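Local coordinates for 4-amino-4-deoxy-L-arabinose transferase or related glycosyltransferases of PMT family (Cupriavidus metallidurans, PDB 5EZM), which probably transfers 4-amino-4-deoxy-L-arabinose from a polyprenyl-phosphate carrier to lipid A in the bacterial membrane, as a GT-C-fold glycosyltransferase that also binds zinc, at residues 51-56 with 456-461; 56-61 with 155-160; 172-177 with 189-194. One frame throughout, in Å; residues are numbered along the deposited sequence.

Contact 1 of 3, residues 51-56 with 456-461. With MPG ([(Z)-octadec-9-enyl] (2R)-2,3-bis(oxidanyl)propanoate), chain N; MPG ([(Z)-octadec-9-enyl] (2R)-2,3-bis(oxidanyl)propanoate), chain X.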
loop_
_atom_site.group_PDB
_atom_site.type_symbol
_atom_site.label_atom_id
_atom_site.label_comp_id
_atom_site.label_asym_id
_atom_site.label_seq_id
_atom_site.Cartn_x
_atom_site.Cartn_y
_atom_site.Cartn_z
ATOM N N MET A 51 -8.888 4.597 -12.171
ATOM C CA MET A 51 -9.909 5.631 -12.070
ATOM C C MET A 51 -9.532 6.742 -11.097
ATOM O O MET A 51 -10.378 7.585 -10.778
ATOM C CB MET A 51 -11.256 5.007 -11.687
ATOM C CG MET A 51 -11.773 4.053 -12.757
ATOM S SD MET A 51 -13.554 3.795 -12.745
ATOM C CE MET A 51 -13.717 2.541 -11.486
ATOM N N ARG A 52 -8.286 6.778 -10.633
ATOM C CA ARG A 52 -7.803 7.861 -9.793
ATOM C C ARG A 52 -6.425 8.286 -10.275
ATOM O O ARG A 52 -5.628 7.448 -10.708
ATOM C CB ARG A 52 -7.722 7.449 -8.316
ATOM C CG ARG A 52 -9.018 6.927 -7.720
ATOM C CD ARG A 52 -8.835 6.552 -6.254
ATOM N NE ARG A 52 -7.826 5.513 -6.066
ATOM C CZ ARG A 52 -6.580 5.738 -5.656
ATOM N NH1 ARG A 52 -6.181 6.973 -5.382
ATOM N NH2 ARG A 52 -5.731 4.727 -5.517
ATOM N N HIS A 53 -6.150 9.584 -10.208
ATOM C CA HIS A 53 -4.793 10.047 -10.433
ATOM C C HIS A 53 -3.914 9.669 -9.247
ATOM O O HIS A 53 -4.398 9.385 -8.148
ATOM C CB HIS A 53 -4.766 11.556 -10.659
ATOM C CG HIS A 53 -5.347 11.976 -11.971
ATOM N ND1 HIS A 53 -6.654 12.390 -12.109
ATOM C CD2 HIS A 53 -4.802 12.036 -13.208
ATOM C CE1 HIS A 53 -6.888 12.692 -13.373
ATOM N NE2 HIS A 53 -5.779 12.484 -14.062
ATOM N N LEU A 54 -2.603 9.665 -9.482
ATOM C CA LEU A 54 -1.661 9.206 -8.468
ATOM C C LEU A 54 -1.627 10.169 -7.289
ATOM O O LEU A 54 -1.526 11.388 -7.466
ATOM C CB LEU A 54 -0.265 9.053 -9.067
ATOM C CG LEU A 54 -0.108 7.983 -10.147
ATOM C CD1 LEU A 54 1.337 7.890 -10.590
ATOM C CD2 LEU A 54 -0.606 6.636 -9.646
ATOM N N VAL A 55 -1.709 9.616 -6.084
ATOM C CA VAL A 55 -1.763 10.392 -4.853
ATOM C C VAL A 55 -0.377 10.370 -4.220
ATOM O O VAL A 55 0.110 9.314 -3.800
ATOM C CB VAL A 55 -2.830 9.845 -3.895
ATOM C CG1 VAL A 55 -2.716 10.504 -2.525
ATOM C CG2 VAL A 55 -4.220 10.052 -4.484
ATOM N N GLY A 56 0.263 11.532 -4.149
ATOM C CA GLY A 56 1.560 11.644 -3.506
ATOM C C GLY A 56 1.463 11.581 -1.993
ATOM O O GLY A 56 0.397 11.826 -1.429
ATOM N N GLY A 456 -13.996 8.073 -4.782
ATOM C CA GLY A 456 -14.406 9.432 -4.487
ATOM C C GLY A 456 -13.248 10.326 -4.094
ATOM O O GLY A 456 -13.292 11.540 -4.315
ATOM N N HIS A 457 -12.195 9.745 -3.515
ATOM C CA HIS A 457 -11.015 10.528 -3.169
ATOM C C HIS A 457 -10.358 11.166 -4.387
ATOM O O HIS A 457 -9.530 12.067 -4.220
ATOM C CB HIS A 457 -9.999 9.656 -2.429
ATOM C CG HIS A 457 -8.822 10.418 -1.910
ATOM N ND1 HIS A 457 -7.596 10.417 -2.539
ATOM C CD2 HIS A 457 -8.688 11.224 -0.829
ATOM C CE1 HIS A 457 -6.754 11.179 -1.864
ATOM N NE2 HIS A 457 -7.393 11.684 -0.823
ATOM N N GLU A 458 -10.706 10.726 -5.601
ATOM C CA GLU A 458 -10.203 11.381 -6.804
ATOM C C GLU A 458 -10.554 12.865 -6.827
ATOM O O GLU A 458 -9.800 13.670 -7.390
ATOM C CB GLU A 458 -10.752 10.673 -8.046
ATOM C CG GLU A 458 -10.640 11.447 -9.346
ATOM C CD GLU A 458 -9.236 11.462 -9.927
ATOM O OE1 GLU A 458 -8.267 11.172 -9.199
ATOM O OE2 GLU A 458 -9.101 11.767 -11.128
ATOM N N THR A 459 -11.673 13.248 -6.201
ATOM C CA THR A 459 -12.078 14.652 -6.188
ATOM C C THR A 459 -10.991 15.545 -5.602
ATOM O O THR A 459 -10.736 16.640 -6.117
ATOM C CB THR A 459 -13.381 14.826 -5.404
ATOM O OG1 THR A 459 -13.215 14.311 -4.077
ATOM C CG2 THR A 459 -14.522 14.100 -6.089
ATOM N N VAL A 460 -10.336 15.100 -4.530
ATOM C CA VAL A 460 -9.267 15.886 -3.926
ATOM C C VAL A 460 -7.883 15.438 -4.382
ATOM O O VAL A 460 -6.917 16.198 -4.220
ATOM C CB VAL A 460 -9.345 15.855 -2.384
ATOM C CG1 VAL A 460 -10.736 16.262 -1.907
ATOM C CG2 VAL A 460 -8.977 14.481 -1.857
ATOM N N GLY A 461 -7.758 14.241 -4.947
ATOM C CA GLY A 461 -6.464 13.734 -5.354
ATOM C C GLY A 461 -6.028 14.235 -6.716
ATOM O O GLY A 461 -4.836 14.472 -6.943
HETATM C C2 MPG N . -6.586 8.530 1.324
HETATM C C3 MPG N . -7.653 7.615 0.736
HETATM C C4 MPG N . -8.859 7.475 1.650
HETATM C C5 MPG N . -9.751 6.288 1.254
HETATM C C6 MPG N . -10.766 5.944 2.356
HETATM C C7 MPG N . -11.391 4.548 2.180
HETATM C C8 MPG N . -12.164 4.100 3.444
HETATM C C1 MPG N . -5.340 8.616 0.437
HETATM C C2 MPG X . -16.221 13.143 -9.431
HETATM C C3 MPG X . -14.811 12.568 -9.424
HETATM C C4 MPG X . -14.750 11.147 -8.882
HETATM C C5 MPG X . -16.007 10.322 -9.205
HETATM C C6 MPG X . -16.105 9.030 -8.376
HETATM C C7 MPG X . -17.123 8.033 -8.966
HETATM C C8 MPG X . -17.309 6.769 -8.092
HETATM C C1 MPG X . -16.216 14.673 -9.430
HETATM O O HOH W 1 -7.531 9.382 -5.125
#

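Contact 2 of 3, residues 56-61 with 155-160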
loop_
_atom_site.group_PDB
_atom_site.type_symbol
_atom_site.label_atom_id
_atom_site.label_comp_id
_atom_site.label_asym_id
_atom_site.label_seq_id
_atom_site.Cartn_x
_atom_site.Cartn_y
_atom_site.Cartn_z
ATOM N N GLY A 56 0.263 11.532 -4.149
ATOM C CA GLY A 56 1.560 11.644 -3.506
ATOM C C GLY A 56 1.463 11.581 -1.993
ATOM O O GLY A 56 0.397 11.826 -1.429
ATOM N N PRO A 57 2.576 11.260 -1.321
ATOM C CA PRO A 57 3.877 10.966 -1.933
ATOM C C PRO A 57 4.045 9.534 -2.439
ATOM O O PRO A 57 4.709 9.342 -3.456
ATOM C CB PRO A 57 4.859 11.236 -0.790
ATOM C CG PRO A 57 4.077 10.962 0.441
ATOM C CD PRO A 57 2.671 11.389 0.144
ATOM N N ASP A 58 3.436 8.563 -1.754
ATOM C CA ASP A 58 3.777 7.156 -1.964
ATOM C C ASP A 58 3.515 6.711 -3.400
ATOM O O ASP A 58 4.432 6.258 -4.098
ATOM C CB ASP A 58 3.003 6.285 -0.977
ATOM C CG ASP A 58 3.442 6.503 0.455
ATOM O OD1 ASP A 58 4.646 6.760 0.668
ATOM O OD2 ASP A 58 2.586 6.422 1.361
ATOM N N GLU A 59 2.261 6.811 -3.851
ATOM C CA GLU A 59 1.910 6.343 -5.191
ATOM C C GLU A 59 2.793 6.987 -6.250
ATOM O O GLU A 59 3.340 6.304 -7.128
ATOM C CB GLU A 59 0.439 6.635 -5.488
ATOM C CG GLU A 59 -0.543 5.852 -4.651
ATOM C CD GLU A 59 -1.910 5.797 -5.293
ATOM O OE1 GLU A 59 -2.461 6.873 -5.613
ATOM O OE2 GLU A 59 -2.424 4.676 -5.495
ATOM N N GLY A 60 2.941 8.311 -6.177
ATOM C CA GLY A 60 3.792 9.001 -7.128
ATOM C C GLY A 60 5.251 8.605 -7.003
ATOM O O GLY A 60 5.928 8.387 -8.007
ATOM N N ARG A 61 5.750 8.497 -5.765
ATOM C CA ARG A 61 7.160 8.175 -5.559
ATOM C C ARG A 61 7.514 6.819 -6.155
ATOM O O ARG A 61 8.498 6.688 -6.893
ATOM C CB ARG A 61 7.510 8.201 -4.069
ATOM C CG ARG A 61 8.829 7.492 -3.759
ATOM C CD ARG A 61 9.270 7.649 -2.311
ATOM N NE ARG A 61 8.190 7.377 -1.371
ATOM C CZ ARG A 61 7.798 8.223 -0.425
ATOM N NH1 ARG A 61 8.410 9.390 -0.282
ATOM N NH2 ARG A 61 6.800 7.898 0.384
ATOM N N ALA A 155 -4.883 -2.514 -1.026
ATOM C CA ALA A 155 -4.633 -3.286 -2.236
ATOM C C ALA A 155 -4.777 -2.449 -3.499
ATOM O O ALA A 155 -4.253 -2.844 -4.545
ATOM C CB ALA A 155 -5.581 -4.481 -2.300
ATOM N N HIS A 156 -5.473 -1.311 -3.430
ATOM C CA HIS A 156 -5.641 -0.436 -4.583
ATOM C C HIS A 156 -4.887 0.882 -4.441
ATOM O O HIS A 156 -5.162 1.832 -5.184
ATOM C CB HIS A 156 -7.124 -0.169 -4.832
ATOM C CG HIS A 156 -7.851 -1.338 -5.410
ATOM N ND1 HIS A 156 -7.982 -2.535 -4.741
ATOM C CD2 HIS A 156 -8.473 -1.501 -6.601
ATOM C CE1 HIS A 156 -8.661 -3.384 -5.491
ATOM N NE2 HIS A 156 -8.972 -2.781 -6.624
ATOM N N PHE A 157 -3.938 0.959 -3.512
ATOM C CA PHE A 157 -3.189 2.182 -3.252
ATOM C C PHE A 157 -1.705 1.868 -3.353
ATOM O O PHE A 157 -1.185 1.072 -2.566
ATOM C CB PHE A 157 -3.536 2.749 -1.874
ATOM C CG PHE A 157 -2.977 4.115 -1.625
ATOM C CD1 PHE A 157 -3.631 5.239 -2.102
ATOM C CD2 PHE A 157 -1.799 4.278 -0.913
ATOM C CE1 PHE A 157 -3.119 6.501 -1.877
ATOM C CE2 PHE A 157 -1.285 5.538 -0.681
ATOM C CZ PHE A 157 -1.945 6.651 -1.166
ATOM N N ASN A 158 -1.027 2.497 -4.312
ATOM C CA ASN A 158 0.345 2.127 -4.641
ATOM C C ASN A 158 1.318 2.476 -3.520
ATOM O O ASN A 158 1.861 3.584 -3.476
ATOM C CB ASN A 158 0.785 2.798 -5.946
ATOM C CG ASN A 158 2.154 2.341 -6.400
ATOM O OD1 ASN A 158 2.630 1.278 -6.002
ATOM N ND2 ASN A 158 2.796 3.142 -7.240
ATOM N N THR A 159 1.548 1.522 -2.622
ATOM C CA THR A 159 2.515 1.672 -1.545
ATOM C C THR A 159 3.146 0.313 -1.284
ATOM O O THR A 159 2.584 -0.726 -1.634
ATOM C CB THR A 159 1.863 2.224 -0.269
ATOM O OG1 THR A 159 2.876 2.507 0.702
ATOM C CG2 THR A 159 0.889 1.211 0.312
ATOM N N LEU A 160 4.329 0.327 -0.667
ATOM C CA LEU A 160 5.045 -0.922 -0.421
ATOM C C LEU A 160 4.369 -1.790 0.631
ATOM O O LEU A 160 4.605 -3.004 0.661
ATOM C CB LEU A 160 6.485 -0.633 0.006
ATOM C CG LEU A 160 7.545 -0.643 -1.095
ATOM C CD1 LEU A 160 7.133 0.245 -2.251
ATOM C CD2 LEU A 160 8.881 -0.200 -0.533
#

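Contact 3 of 3, residues 172-177 with 189-194. With MPG ([(Z)-octadec-9-enyl] (2R)-2,3-bis(oxidanyl)propanoate), chain S; DSL (mono-trans, octa-cis decaprenyl-phosphate), chain C.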
loop_
_atom_site.group_PDB
_atom_site.type_symbol
_atom_site.label_atom_id
_atom_site.label_comp_id
_atom_site.label_asym_id
_atom_site.label_seq_id
_atom_site.Cartn_x
_atom_site.Cartn_y
_atom_site.Cartn_z
ATOM N N LEU A 172 3.028 -16.602 6.243
ATOM C CA LEU A 172 2.113 -17.225 7.194
ATOM C C LEU A 172 1.405 -18.424 6.578
ATOM O O LEU A 172 1.393 -19.517 7.158
ATOM C CB LEU A 172 1.094 -16.198 7.685
ATOM C CG LEU A 172 -0.012 -16.762 8.578
ATOM C CD1 LEU A 172 0.575 -17.265 9.881
ATOM C CD2 LEU A 172 -1.092 -15.723 8.832
ATOM N N ALA A 173 0.810 -18.240 5.397
ATOM C CA ALA A 173 0.033 -19.313 4.782
ATOM C C ALA A 173 0.901 -20.525 4.480
ATOM O O ALA A 173 0.489 -21.666 4.718
ATOM C CB ALA A 173 -0.642 -18.813 3.507
ATOM N N PHE A 174 2.109 -20.304 3.954
ATOM C CA PHE A 174 2.987 -21.431 3.659
ATOM C C PHE A 174 3.432 -22.126 4.938
ATOM O O PHE A 174 3.546 -23.358 4.974
ATOM C CB PHE A 174 4.197 -20.967 2.847
ATOM C CG PHE A 174 3.849 -20.446 1.479
ATOM C CD1 PHE A 174 2.626 -20.742 0.897
ATOM C CD2 PHE A 174 4.743 -19.655 0.776
ATOM C CE1 PHE A 174 2.304 -20.260 -0.356
ATOM C CE2 PHE A 174 4.428 -19.170 -0.478
ATOM C CZ PHE A 174 3.207 -19.472 -1.045
ATOM N N MET A 175 3.676 -21.357 6.002
ATOM C CA MET A 175 4.006 -21.971 7.284
ATOM C C MET A 175 2.863 -22.843 7.787
ATOM O O MET A 175 3.094 -23.947 8.296
ATOM C CB MET A 175 4.353 -20.895 8.309
ATOM C CG MET A 175 4.530 -21.412 9.730
ATOM S SD MET A 175 5.883 -22.594 9.905
ATOM C CE MET A 175 5.938 -22.775 11.686
ATOM N N LEU A 176 1.620 -22.372 7.648
ATOM C CA LEU A 176 0.484 -23.178 8.090
ATOM C C LEU A 176 0.317 -24.422 7.227
ATOM O O LEU A 176 0.013 -25.502 7.744
ATOM C CB LEU A 176 -0.795 -22.343 8.083
ATOM C CG LEU A 176 -0.825 -21.132 9.019
ATOM C CD1 LEU A 176 -2.196 -20.471 9.006
ATOM C CD2 LEU A 176 -0.430 -21.522 10.432
ATOM N N MET A 177 0.513 -24.294 5.911
ATOM C CA MET A 177 0.402 -25.453 5.029
ATOM C C MET A 177 1.458 -26.499 5.357
ATOM O O MET A 177 1.181 -27.704 5.322
ATOM C CB MET A 177 0.525 -25.022 3.567
ATOM C CG MET A 177 -0.589 -24.116 3.062
ATOM S SD MET A 177 -2.192 -24.933 2.974
ATOM C CE MET A 177 -1.842 -26.283 1.848
ATOM N N ARG A 189 8.468 -30.100 3.327
ATOM C CA ARG A 189 9.669 -29.426 2.846
ATOM C C ARG A 189 9.334 -28.416 1.756
ATOM O O ARG A 189 9.924 -27.330 1.704
ATOM C CB ARG A 189 10.680 -30.451 2.334
ATOM C CG ARG A 189 11.973 -29.836 1.823
ATOM C CD ARG A 189 12.882 -30.876 1.183
ATOM N NE ARG A 189 12.280 -31.485 -0.002
ATOM C CZ ARG A 189 11.744 -32.701 -0.030
ATOM N NH1 ARG A 189 11.735 -33.451 1.064
ATOM N NH2 ARG A 189 11.219 -33.168 -1.154
ATOM N N GLY A 190 8.390 -28.754 0.875
ATOM C CA GLY A 190 8.000 -27.816 -0.165
ATOM C C GLY A 190 7.390 -26.548 0.402
ATOM O O GLY A 190 7.743 -25.437 0.001
ATOM N N TRP A 191 6.468 -26.698 1.353
ATOM C CA TRP A 191 5.853 -25.522 1.954
ATOM C C TRP A 191 6.834 -24.761 2.831
ATOM O O TRP A 191 6.690 -23.545 3.005
ATOM C CB TRP A 191 4.620 -25.919 2.760
ATOM C CG TRP A 191 3.480 -26.390 1.920
ATOM C CD1 TRP A 191 2.930 -27.637 1.907
ATOM C CD2 TRP A 191 2.750 -25.620 0.959
ATOM N NE1 TRP A 191 1.900 -27.691 1.002
ATOM C CE2 TRP A 191 1.768 -26.465 0.405
ATOM C CE3 TRP A 191 2.829 -24.296 0.514
ATOM C CZ2 TRP A 191 0.873 -26.031 -0.570
ATOM C CZ3 TRP A 191 1.937 -23.866 -0.452
ATOM C CH2 TRP A 191 0.972 -24.731 -0.984
ATOM N N MET A 192 7.835 -25.447 3.390
ATOM C CA MET A 192 8.810 -24.749 4.219
ATOM C C MET A 192 9.787 -23.938 3.377
ATOM O O MET A 192 10.078 -22.782 3.708
ATOM C CB MET A 192 9.555 -25.740 5.112
ATOM C CG MET A 192 8.825 -26.026 6.411
ATOM S SD MET A 192 8.210 -24.508 7.176
ATOM C CE MET A 192 6.443 -24.752 7.039
ATOM N N VAL A 193 10.303 -24.515 2.287
ATOM C CA VAL A 193 11.136 -23.727 1.382
ATOM C C VAL A 193 10.313 -22.617 0.742
ATOM O O VAL A 193 10.830 -21.528 0.470
ATOM C CB VAL A 193 11.810 -24.627 0.323
ATOM C CG1 VAL A 193 10.784 -25.258 -0.595
ATOM C CG2 VAL A 193 12.824 -23.831 -0.486
ATOM N N ALA A 194 9.020 -22.861 0.510
ATOM C CA ALA A 194 8.152 -21.791 0.033
ATOM C C ALA A 194 8.048 -20.676 1.064
ATOM O O ALA A 194 8.035 -19.489 0.715
ATOM C CB ALA A 194 6.770 -22.350 -0.303
HETATM C C2 MPG S . 5.812 -15.624 -3.638
HETATM C C3 MPG S . 7.064 -15.898 -2.811
HETATM C C4 MPG S . 7.616 -17.309 -2.975
HETATM C C5 MPG S . 6.762 -18.185 -3.907
HETATM C C6 MPG S . 7.037 -19.684 -3.714
HETATM C C7 MPG S . 5.815 -20.563 -4.048
HETATM C C8 MPG S . 6.184 -22.066 -4.060
HETATM C C9 MPG S . 4.969 -23.006 -3.862
HETATM C C10 MPG S . 5.428 -24.447 -3.501
HETATM C C11 MPG S . 4.277 -25.475 -3.509
HETATM C C12 MPG S . 4.692 -26.824 -2.829
HETATM C C13 MPG S . 3.533 -27.839 -2.783
HETATM C C14 MPG S . 3.868 -29.076 -1.894
HETATM C C1 MPG S . 5.430 -14.141 -3.650
HETATM C C21 DSL C . 4.857 -17.285 12.176
HETATM C C22 DSL C . 5.650 -17.728 10.960
HETATM C C23 DSL C . 5.009 -17.682 9.578
HETATM C C24 DSL C . 6.912 -18.158 11.107
HETATM C C25 DSL C . 7.733 -18.610 9.872
HETATM C C26 DSL C . 9.151 -17.985 9.978
HETATM C C27 DSL C . 10.233 -19.118 9.936
HETATM C C28 DSL C . 9.912 -20.464 9.241
HETATM C C29 DSL C . 11.439 -18.918 10.503
HETATM C C30 DSL C . 11.758 -17.567 11.195
HETATM C C31 DSL C . 12.822 -17.781 12.323
HETATM C C32 DSL C . 14.015 -16.779 12.130
HETATM C C33 DSL C . 15.126 -17.083 11.107
HETATM C C34 DSL C . 14.075 -15.648 12.875
#

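Contact 1 of 3, residues 51-56 with 456-461
Glu458 puts its carboxylate against the edge of the His53 ring, the two planes only 12° apart, and holds that residue at two points. His53 ND1 gives a bond of 2.7 Å to Glu458 OE2; the bond is bent, and OE2, used through its syn lone pair, stands 24° out of the ring plane. The backbone His53 N reaches Glu458 OE1 at 2.8 Å, well out of the carboxylate plane. The His-carboxylate hydrogen bond and the main-chain bond together fix the rotation of the carboxylate. What brings the acid across is its bent chain: CG stands opposite the backbone N (chi1 164°), and chi2 then turns the carboxylate toward the loop.

Arg52 runs past Glu458 in the opposite direction, so only its aliphatic start lies near the acid. Its NH2 goes instead to His156 O, and its NH1 donates to a water at 2.8 Å that also bonds His457 ND1. The His457 ring is met at its edge by Val55 CG2, 3.8 Å from CE1, and over one face by the lipid MPG (chain N), whose C1 lies 3.7 Å from the same CE1. Gly456 O accepts from both N and OG1 of Thr459, whose methyl CG2 touches a second MPG (chain X).

The loop 51-56 passes from helix 31-47 to helix 58-72, and 456-461 is the turn where helix 435-456 gives way to helix 458-465. Helix 403-430 backs that turn through Thr459 and Val460, and Tyr496 of helix 493-497 bonds Leu54 N.

Contact 2 of 3, residues 56-61 with 155-160
Asn158 N points almost straight at Glu59 OE2, a bond of 2.8 Å with 171° at the hydrogen, and uses the anti lone pair of that oxygen. The same OE2 is in a salt bridge with Arg111, and Arg52 adds a long, weak ion pair. The other oxygen, OE1, takes the backbone N of Val55, so both oxygens of this buried carboxylate are occupied. A second link runs the other way: Asn158 ND2 makes a weak bond of 3.2 Å to the backbone O of Glu59, while Asn158 OD1 has a weak partner in His92. Between these two bonds the backbones come close enough for a CA-H...O contact, Glu59 CA to Asn158 O at 3.2 Å.

The acidic pair Asp58-Glu59 lies near the start of helix 58-72, in the first loop region after helix 31-47, which recalls the Asp-Glu motif of protein mannosyltransferases and other GT-C enzymes. The side chain of Asp58 lies about 9 Å from that of His270, a zinc ligand. Its carboxylate forms a salt bridge with Arg61 one turn along, and Arg61 in turn pairs with Glu509.

Packing completes the contact. Glu59 stretches out beyond CG across the Phe157 ring: CG sits 3.8 Å from the ring centroid, nearly over the centre, as a CH-pi contact, and the carboxylate lies stacked on the ring, its plane 6° from parallel. Asn158 CB fills in beside the same chain, 3.6 Å from Glu59 CG. Asp58 and Thr159 run side by side, with OD2 and OG1 4.0 Å apart. Phe157 also touches a bound MPG and the side chains of Arg52 and Val55.

Contact 3 of 3, residues 172-177 with 189-194
The carbonyl O of Phe174 is flanked by two side chains of the facing helix, Trp191 CB at 3.6 Å and the methyl CE of Met192 at 3.8 Å. These are van der Waals contacts; no hydrogen bond joins the two segments. Trp191 and Phe174 carry the largest shares of the interface. Met177 CB stands over the five-membered ring of Trp191, 3.5 Å from the centroid. The chain of Met177, bent at both chi2 and chi3, folds along the indole: SD stands 5.0 Å from the centroid of the six-membered ring, a distant Met-aromatic contact, and CE comes closer, against CZ2. On the opposite face the tail of the lipid MPG (chain S) lies against the rim.

Helices 160-178 and 185-206, joined by a short connection, form an antiparallel hairpin in the helical membrane part of the GT-C fold, their segment axes 7.9 Å apart at 161°. Phe174 lies at the indole edge, its CD1 3.5 Å from Trp191 CZ3, the ring planes 39° apart. Ala194 meets the other edge of the Phe174 ring, at CD2, with both its O and its small CB. With an alanine in place of Trp191, Met177 and the lipid tail would probably face a gap between them and Phe174 would be likely to gain freedom to turn.

Toward the polyprenyl ligand, Met175 SD touches Met192 CE at 3.6 Å. Met175 CB, on a side chain that starts away from the facing helix, lies 3.5 Å from C23 of the decaprenyl phosphate, and Leu172 lines the same pocket.

Overall arrangement
Contacts 1 and 2 adjoin, their centres 11 Å apart: they share Gly56, and Val55 of the first packs on Phe157 of the second. Contact 2 is the deepest, about 6 Å from the chain centre, and contact 1 is only partly buried. Both tie loops to helix starts and rely on buried carboxylates, Glu458 on a histidine and Glu59 among arginines. Contact 3 lies about 38 Å from contact 1 between centres, across the chain's centre, and is also buried, though far out in the membrane part. There two transmembrane helices pack through aromatic rings, methionines and lipid chains, whereas contacts 1 and 2 rely on polar bonds, contact 2 lying nearer the zinc site.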